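Local coordinates for hemolysin activator protein CdiB (Acinetobacter baumannii ACICU, PDB 6WIL) that probably secretes its partner CdiA-type toxin across the outer membrane as the transporter of a two-partner, contact-dependent growth inhibition system, at residues A[511-523]-A[534-546]. Residues are numbered along the deposited sequence; the frame is centred on the assembly and turned at random.
Sequences PGQRYLLGSVLGL and AFTGRGLIAPDSI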
ATOM      1  N   PRO A 511     -12.091  12.581  30.392  1.00100.41           N
ATOM      2  CA  PRO A 511     -10.725  13.070  30.621  1.00 94.15           C
ATOM      3  C   PRO A 511     -10.024  12.322  31.745  1.00 98.63           C
ATOM      4  O   PRO A 511     -10.648  11.725  32.625  1.00 93.15           O
ATOM      5  CB  PRO A 511     -10.931  14.546  30.980  1.00 92.03           C
ATOM      6  CG  PRO A 511     -12.234  14.907  30.354  1.00 98.64           C
ATOM      7  CD  PRO A 511     -13.084  13.670  30.444  1.00 93.14           C
ATOM      8  N   GLY A 512      -8.692  12.372  31.705  1.00 90.68           N
ATOM      9  CA  GLY A 512      -7.866  11.612  32.617  1.00 94.95           C
ATOM     10  C   GLY A 512      -7.664  10.163  32.233  1.00 85.78           C
ATOM     11  O   GLY A 512      -6.780   9.505  32.800  1.00 83.94           O
ATOM     12  N   GLN A 513      -8.453   9.639  31.293  1.00 77.39           N
ATOM     13  CA  GLN A 513      -8.323   8.276  30.795  1.00 84.64           C
ATOM     14  C   GLN A 513      -8.063   8.254  29.296  1.00 81.30           C
ATOM     15  O   GLN A 513      -8.576   7.393  28.584  1.00 77.06           O
ATOM     16  CB  GLN A 513      -9.571   7.459  31.130  1.00 88.81           C
ATOM     17  CG  GLN A 513      -9.936   7.468  32.598  1.00 92.55           C
ATOM     18  CD  GLN A 513     -10.512   6.147  33.055  1.00 82.04           C
ATOM     19  OE1 GLN A 513     -10.901   5.314  32.238  1.00 84.20           O
ATOM     20  NE2 GLN A 513     -10.553   5.939  34.365  1.00 79.16           N
ATOM     21  N   ARG A 514      -7.262   9.191  28.808  1.00 78.75           N
ATOM     22  CA  ARG A 514      -7.142   9.426  27.380  1.00 69.80           C
ATOM     23  C   ARG A 514      -5.786   9.032  26.809  1.00 58.28           C
ATOM     24  O   ARG A 514      -5.529   9.294  25.629  1.00 72.70           O
ATOM     25  CB  ARG A 514      -7.414  10.904  27.079  1.00 66.14           C
ATOM     26  CG  ARG A 514      -8.553  11.509  27.891  1.00 77.46           C
ATOM     27  CD  ARG A 514      -8.772  12.970  27.521  1.00 82.17           C
ATOM     28  NE  ARG A 514      -7.576  13.779  27.750  1.00100.10           N
ATOM     29  CZ  ARG A 514      -7.518  15.097  27.586  1.00 92.81           C
ATOM     30  NH1 ARG A 514      -6.384  15.745  27.815  1.00 74.63           N
ATOM     31  NH2 ARG A 514      -8.593  15.768  27.193  1.00 86.36           N
ATOM     32  N   TYR A 515      -4.914   8.414  27.600  1.00 47.26           N
ATOM     33  CA  TYR A 515      -3.542   8.196  27.168  1.00 47.24           C
ATOM     34  C   TYR A 515      -3.028   6.840  27.630  1.00 58.31           C
ATOM     35  O   TYR A 515      -3.287   6.415  28.759  1.00 57.88           O
ATOM     36  CB  TYR A 515      -2.619   9.299  27.691  1.00 42.34           C
ATOM     37  CG  TYR A 515      -1.204   9.188  27.183  1.00 51.88           C
ATOM     38  CD1 TYR A 515      -0.871   9.627  25.911  1.00 54.85           C
ATOM     39  CD2 TYR A 515      -0.198   8.644  27.972  1.00 54.40           C
ATOM     40  CE1 TYR A 515       0.421   9.534  25.435  1.00 55.50           C
ATOM     41  CE2 TYR A 515       1.102   8.543  27.502  1.00 49.96           C
ATOM     42  CZ  TYR A 515       1.404   8.991  26.231  1.00 53.84           C
ATOM     43  OH  TYR A 515       2.690   8.900  25.747  1.00 48.99           O
ATOM     44  N   LEU A 516      -2.288   6.175  26.745  1.00 59.32           N
ATOM     45  CA  LEU A 516      -1.625   4.915  27.047  1.00 52.53           C
ATOM     46  C   LEU A 516      -0.191   4.970  26.544  1.00 44.72           C
ATOM     47  O   LEU A 516       0.081   5.525  25.476  1.00 54.51           O
ATOM     48  CB  LEU A 516      -2.348   3.723  26.408  1.00 53.33           C
ATOM     49  CG  LEU A 516      -3.647   3.256  27.066  1.00 50.29           C
ATOM     50  CD1 LEU A 516      -4.277   2.119  26.278  1.00 47.83           C
ATOM     51  CD2 LEU A 516      -3.409   2.844  28.509  1.00 47.45           C
ATOM     52  N   LEU A 517       0.721   4.395  27.323  1.00 53.58           N
ATOM     53  CA  LEU A 517       2.122   4.278  26.936  1.00 49.32           C
ATOM     54  C   LEU A 517       2.602   2.892  27.331  1.00 61.99           C
ATOM     55  O   LEU A 517       2.641   2.562  28.520  1.00 54.26           O
ATOM     56  CB  LEU A 517       2.984   5.355  27.601  1.00 58.82           C
ATOM     57  CG  LEU A 517       4.495   5.222  27.380  1.00 58.45           C
ATOM     58  CD1 LEU A 517       4.888   5.646  25.978  1.00 44.97           C
ATOM     59  CD2 LEU A 517       5.280   6.003  28.422  1.00 55.39           C
ATOM     60  N   GLY A 518       2.954   2.084  26.336  1.00 50.51           N
ATOM     61  CA  GLY A 518       3.474   0.755  26.587  1.00 51.94           C
ATOM     62  C   GLY A 518       4.823   0.545  25.935  1.00 62.53           C
ATOM     63  O   GLY A 518       5.209   1.301  25.036  1.00 64.58           O
ATOM     64  N   SER A 519       5.557  -0.471  26.380  1.00 51.46           N
ATOM     65  CA  SER A 519       6.855  -0.782  25.805  1.00 59.07           C
ATOM     66  C   SER A 519       6.989  -2.290  25.660  1.00 63.70           C
ATOM     67  O   SER A 519       6.427  -3.057  26.445  1.00 59.33           O
ATOM     68  CB  SER A 519       8.003  -0.225  26.655  1.00 65.97           C
ATOM     69  OG  SER A 519       9.228  -0.284  25.944  1.00 67.77           O
ATOM     70  N   VAL A 520       7.743  -2.704  24.645  1.00 62.15           N
ATOM     71  CA  VAL A 520       7.874  -4.110  24.279  1.00 56.83           C
ATOM     72  C   VAL A 520       9.324  -4.393  23.914  1.00 53.39           C
ATOM     73  O   VAL A 520       9.977  -3.585  23.246  1.00 52.08           O
ATOM     74  CB  VAL A 520       6.924  -4.472  23.115  1.00 53.09           C
ATOM     75  CG1 VAL A 520       7.433  -5.678  22.341  1.00 61.85           C
ATOM     76  CG2 VAL A 520       5.529  -4.740  23.643  1.00 57.61           C
ATOM     77  N   LEU A 521       9.830  -5.539  24.368  1.00 66.09           N
ATOM     78  CA  LEU A 521      11.148  -6.035  23.993  1.00 58.34           C
ATOM     79  C   LEU A 521      11.009  -7.489  23.566  1.00 57.86           C
ATOM     80  O   LEU A 521      10.395  -8.289  24.280  1.00 59.70           O
ATOM     81  CB  LEU A 521      12.138  -5.910  25.157  1.00 66.12           C
ATOM     82  CG  LEU A 521      13.581  -6.351  24.894  1.00 75.22           C
ATOM     83  CD1 LEU A 521      14.274  -5.401  23.930  1.00 60.59           C
ATOM     84  CD2 LEU A 521      14.354  -6.463  26.198  1.00 77.51           C
ATOM     85  N   GLY A 522      11.564  -7.829  22.407  1.00 50.07           N
ATOM     86  CA  GLY A 522      11.407  -9.173  21.902  1.00 49.70           C
ATOM     87  C   GLY A 522      12.405  -9.512  20.816  1.00 58.80           C
ATOM     88  O   GLY A 522      13.336  -8.754  20.541  1.00 60.57           O
ATOM     89  N   LEU A 523      12.188 -10.674  20.197  1.00 61.30           N
ATOM     90  CA  LEU A 523      13.071 -11.175  19.153  1.00 61.11           C
ATOM     91  C   LEU A 523      12.252 -11.918  18.106  1.00 47.78           C
ATOM     92  O   LEU A 523      11.141 -12.384  18.372  1.00 61.35           O
ATOM     93  CB  LEU A 523      14.156 -12.099  19.720  1.00 73.56           C
ATOM     94  CG  LEU A 523      13.730 -13.521  20.101  1.00 72.72           C
ATOM     95  CD1 LEU A 523      14.954 -14.404  20.266  1.00 63.26           C
ATOM     96  CD2 LEU A 523      12.885 -13.541  21.371  1.00 61.17           C
ATOM     97  N   ALA A 534       8.560 -13.605  19.571  1.00 64.09           N
ATOM     98  CA  ALA A 534       8.292 -13.618  21.000  1.00 63.16           C
ATOM     99  C   ALA A 534       8.633 -12.260  21.588  1.00 56.88           C
ATOM    100  O   ALA A 534       9.665 -11.673  21.253  1.00 56.26           O
ATOM    101  CB  ALA A 534       9.097 -14.713  21.709  1.00 57.10           C
ATOM    102  N   PHE A 535       7.763 -11.764  22.465  1.00 56.75           N
ATOM    103  CA  PHE A 535       8.009 -10.488  23.118  1.00 56.34           C
ATOM    104  C   PHE A 535       7.473 -10.532  24.539  1.00 53.80           C
ATOM    105  O   PHE A 535       6.493 -11.222  24.831  1.00 58.44           O
ATOM    106  CB  PHE A 535       7.366  -9.320  22.356  1.00 57.98           C
ATOM    107  CG  PHE A 535       5.862  -9.293  22.428  1.00 55.79           C
ATOM    108  CD1 PHE A 535       5.098  -9.957  21.484  1.00 43.48           C
ATOM    109  CD2 PHE A 535       5.212  -8.589  23.434  1.00 60.14           C
ATOM    110  CE1 PHE A 535       3.717  -9.929  21.544  1.00 51.53           C
ATOM    111  CE2 PHE A 535       3.832  -8.563  23.501  1.00 50.73           C
ATOM    112  CZ  PHE A 535       3.084  -9.232  22.555  1.00 58.40           C
ATOM    113  N   THR A 536       8.130  -9.784  25.416  1.00 47.12           N
ATOM    114  CA  THR A 536       7.613  -9.482  26.741  1.00 56.29           C
ATOM    115  C   THR A 536       7.514  -7.969  26.881  1.00 60.63           C
ATOM    116  O   THR A 536       8.419  -7.237  26.465  1.00 66.92           O
ATOM    117  CB  THR A 536       8.499 -10.072  27.844  1.00 50.50           C
ATOM    118  OG1 THR A 536       8.139  -9.496  29.105  1.00 64.90           O
ATOM    119  CG2 THR A 536       9.969  -9.806  27.560  1.00 61.54           C
ATOM    120  N   GLY A 537       6.402  -7.499  27.445  1.00 62.24           N
ATOM    121  CA  GLY A 537       6.134  -6.079  27.521  1.00 58.17           C
ATOM    122  C   GLY A 537       5.464  -5.706  28.829  1.00 65.50           C
ATOM    123  O   GLY A 537       5.160  -6.561  29.662  1.00 66.33           O
ATOM    124  N   ARG A 538       5.242  -4.403  28.990  1.00 62.45           N
ATOM    125  CA  ARG A 538       4.561  -3.879  30.165  1.00 67.55           C
ATOM    126  C   ARG A 538       3.969  -2.522  29.822  1.00 64.43           C
ATOM    127  O   ARG A 538       4.453  -1.828  28.923  1.00 62.83           O
ATOM    128  CB  ARG A 538       5.510  -3.761  31.364  1.00 68.20           C
ATOM    129  CG  ARG A 538       6.414  -2.534  31.326  1.00 64.96           C
ATOM    130  CD  ARG A 538       7.263  -2.428  32.582  1.00 65.34           C
ATOM    131  NE  ARG A 538       6.524  -2.827  33.778  1.00 86.69           N
ATOM    132  CZ  ARG A 538       5.688  -2.037  34.444  1.00 91.34           C
ATOM    133  NH1 ARG A 538       5.061  -2.494  35.522  1.00 89.37           N
ATOM    134  NH2 ARG A 538       5.473  -0.794  34.033  1.00 87.80           N
ATOM    135  N   GLY A 539       2.913  -2.155  30.546  1.00 57.91           N
ATOM    136  CA  GLY A 539       2.342  -0.827  30.409  1.00 69.26           C
ATOM    137  C   GLY A 539       3.102   0.167  31.269  1.00 64.00           C
ATOM    138  O   GLY A 539       3.344  -0.079  32.455  1.00 67.36           O
ATOM    139  N   LEU A 540       3.485   1.293  30.669  1.00 49.97           N
ATOM    140  CA  LEU A 540       4.268   2.301  31.377  1.00 66.14           C
ATOM    141  C   LEU A 540       3.389   3.377  32.008  1.00 64.86           C
ATOM    142  O   LEU A 540       3.476   3.622  33.215  1.00 71.76           O
ATOM    143  CB  LEU A 540       5.289   2.932  30.426  1.00 58.53           C
ATOM    144  CG  LEU A 540       6.328   1.956  29.871  1.00 48.36           C
ATOM    145  CD1 LEU A 540       7.329   2.682  28.995  1.00 60.29           C
ATOM    146  CD2 LEU A 540       7.030   1.222  31.002  1.00 57.37           C
ATOM    147  N   ILE A 541       2.544   4.027  31.213  1.00 63.05           N
ATOM    148  CA  ILE A 541       1.622   5.043  31.703  1.00 49.29           C
ATOM    149  C   ILE A 541       0.209   4.642  31.314  1.00 49.64           C
ATOM    150  O   ILE A 541      -0.063   4.361  30.141  1.00 58.03           O
ATOM    151  CB  ILE A 541       1.962   6.440  31.155  1.00 60.81           C
ATOM    152  CG1 ILE A 541       3.253   6.955  31.793  1.00 66.06           C
ATOM    153  CG2 ILE A 541       0.808   7.405  31.404  1.00 57.36           C
ATOM    154  CD1 ILE A 541       3.236   6.916  33.310  1.00 78.74           C
ATOM    155  N   ALA A 542      -0.687   4.618  32.297  1.00 51.92           N
ATOM    156  CA  ALA A 542      -2.073   4.250  32.058  1.00 51.82           C
ATOM    157  C   ALA A 542      -2.925   4.839  33.168  1.00 70.29           C
ATOM    158  O   ALA A 542      -2.412   5.100  34.262  1.00 61.29           O
ATOM    159  CB  ALA A 542      -2.243   2.726  32.009  1.00 60.59           C
ATOM    160  N   PRO A 543      -4.214   5.068  32.923  1.00 74.88           N
ATOM    161  CA  PRO A 543      -5.114   5.450  34.013  1.00 72.57           C
ATOM    162  C   PRO A 543      -5.171   4.359  35.071  1.00 79.74           C
ATOM    163  O   PRO A 543      -4.755   3.218  34.852  1.00 77.65           O
ATOM    164  CB  PRO A 543      -6.469   5.624  33.317  1.00 69.13           C
ATOM    165  CG  PRO A 543      -6.127   5.857  31.888  1.00 74.50           C
ATOM    166  CD  PRO A 543      -4.892   5.068  31.618  1.00 79.62           C
ATOM    167  N   ASP A 544      -5.700   4.731  36.237  1.00 82.12           N
ATOM    168  CA  ASP A 544      -5.750   3.799  37.359  1.00 86.06           C
ATOM    169  C   ASP A 544      -6.569   2.557  37.031  1.00 73.72           C
ATOM    170  O   ASP A 544      -6.285   1.474  37.555  1.00 73.64           O
ATOM    171  CB  ASP A 544      -6.313   4.504  38.593  1.00 87.55           C
ATOM    172  CG  ASP A 544      -5.297   5.417  39.256  1.00 85.72           C
ATOM    173  OD1 ASP A 544      -4.302   4.898  39.806  1.00 73.83           O
ATOM    174  OD2 ASP A 544      -5.484   6.651  39.213  1.00 98.93           O
ATOM    175  N   SER A 545      -7.574   2.685  36.164  1.00 74.39           N
ATOM    176  CA  SER A 545      -8.425   1.552  35.818  1.00 83.39           C
ATOM    177  C   SER A 545      -7.736   0.537  34.914  1.00 85.53           C
ATOM    178  O   SER A 545      -8.336  -0.506  34.628  1.00 78.15           O
ATOM    179  CB  SER A 545      -9.712   2.048  35.153  1.00 72.46           C
ATOM    180  OG  SER A 545      -9.434   2.712  33.934  1.00 76.42           O
ATOM    181  N   ILE A 546      -6.514   0.807  34.457  1.00 73.61           N
ATOM    182  CA  ILE A 546      -5.747  -0.118  33.628  1.00 81.90           C
ATOM    183  C   ILE A 546      -4.612  -0.690  34.468  1.00 88.12           C
ATOM    184  O   ILE A 546      -3.957   0.036  35.226  1.00 88.90           O
ATOM    185  CB  ILE A 546      -5.206   0.569  32.360  1.00 80.44           C
ATOM    186  CG1 ILE A 546      -6.352   1.148  31.523  1.00 82.94           C
ATOM    187  CG2 ILE A 546      -4.393  -0.411  31.535  1.00 73.35           C
ATOM    188  CD1 ILE A 546      -7.016   0.141  30.601  1.00 61.45           C
TER
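L517 and I541 form the last hydrogen-bonded pair of an antiparallel run that includes the L523-A534 pair, and the axes of strands 515-523 and 534-541 run at 145° to each other and approach to 4.4 Å. Before that pair the register slips by one residue: L517 O takes both L540 N, at 2.6 Å, and I541 N, at 3.1 Å, so L540 and I541 together face L517 in a classic beta bulge. On the face that L517 shares with I541 and S519, the leucine packs against the bulge. With its CG anti to the backbone N (chi1 174°), it sends CD2 against L540 CB at 3.7 Å, while its CB meets that of I541. L540 CD1 then reaches back along the strand to the CB of S519, whose hydroxyl is bonded to A498 O on strand 493-505. I541 CG2 comes up to the edge of the Y515 ring, near the ring plane and 3.8 Å from CD2; the phenol OH is held by Q501.

The two strands are the hairpin 515-526/530-541 of the 16-stranded barrel of this TpsB transporter, a member of the Omp85 superfamily, with strands 493-505 and 550-559 flanking it.

On the other face, that of V520 and F535, glycines bring the backbones close, to 3.8 Å between the CA atoms of G522 and F535. The CG1 of V520 lies 3.6 Å from F535 CB and approaches the ring obliquely, with CG2 also close to CD2 of the ring; Y496 touches both residues. Near the bulge, L516 CD2 touches A542 CB, and the leucine also packs on F466.

Past the strand ends, the P543 ring leans on the loop backbone, CG 3.4 Å from Q513 CA. A weak hydrogen bond from S545 OG to Q513 OE1 ties the type I turn 543-546 to the same loop.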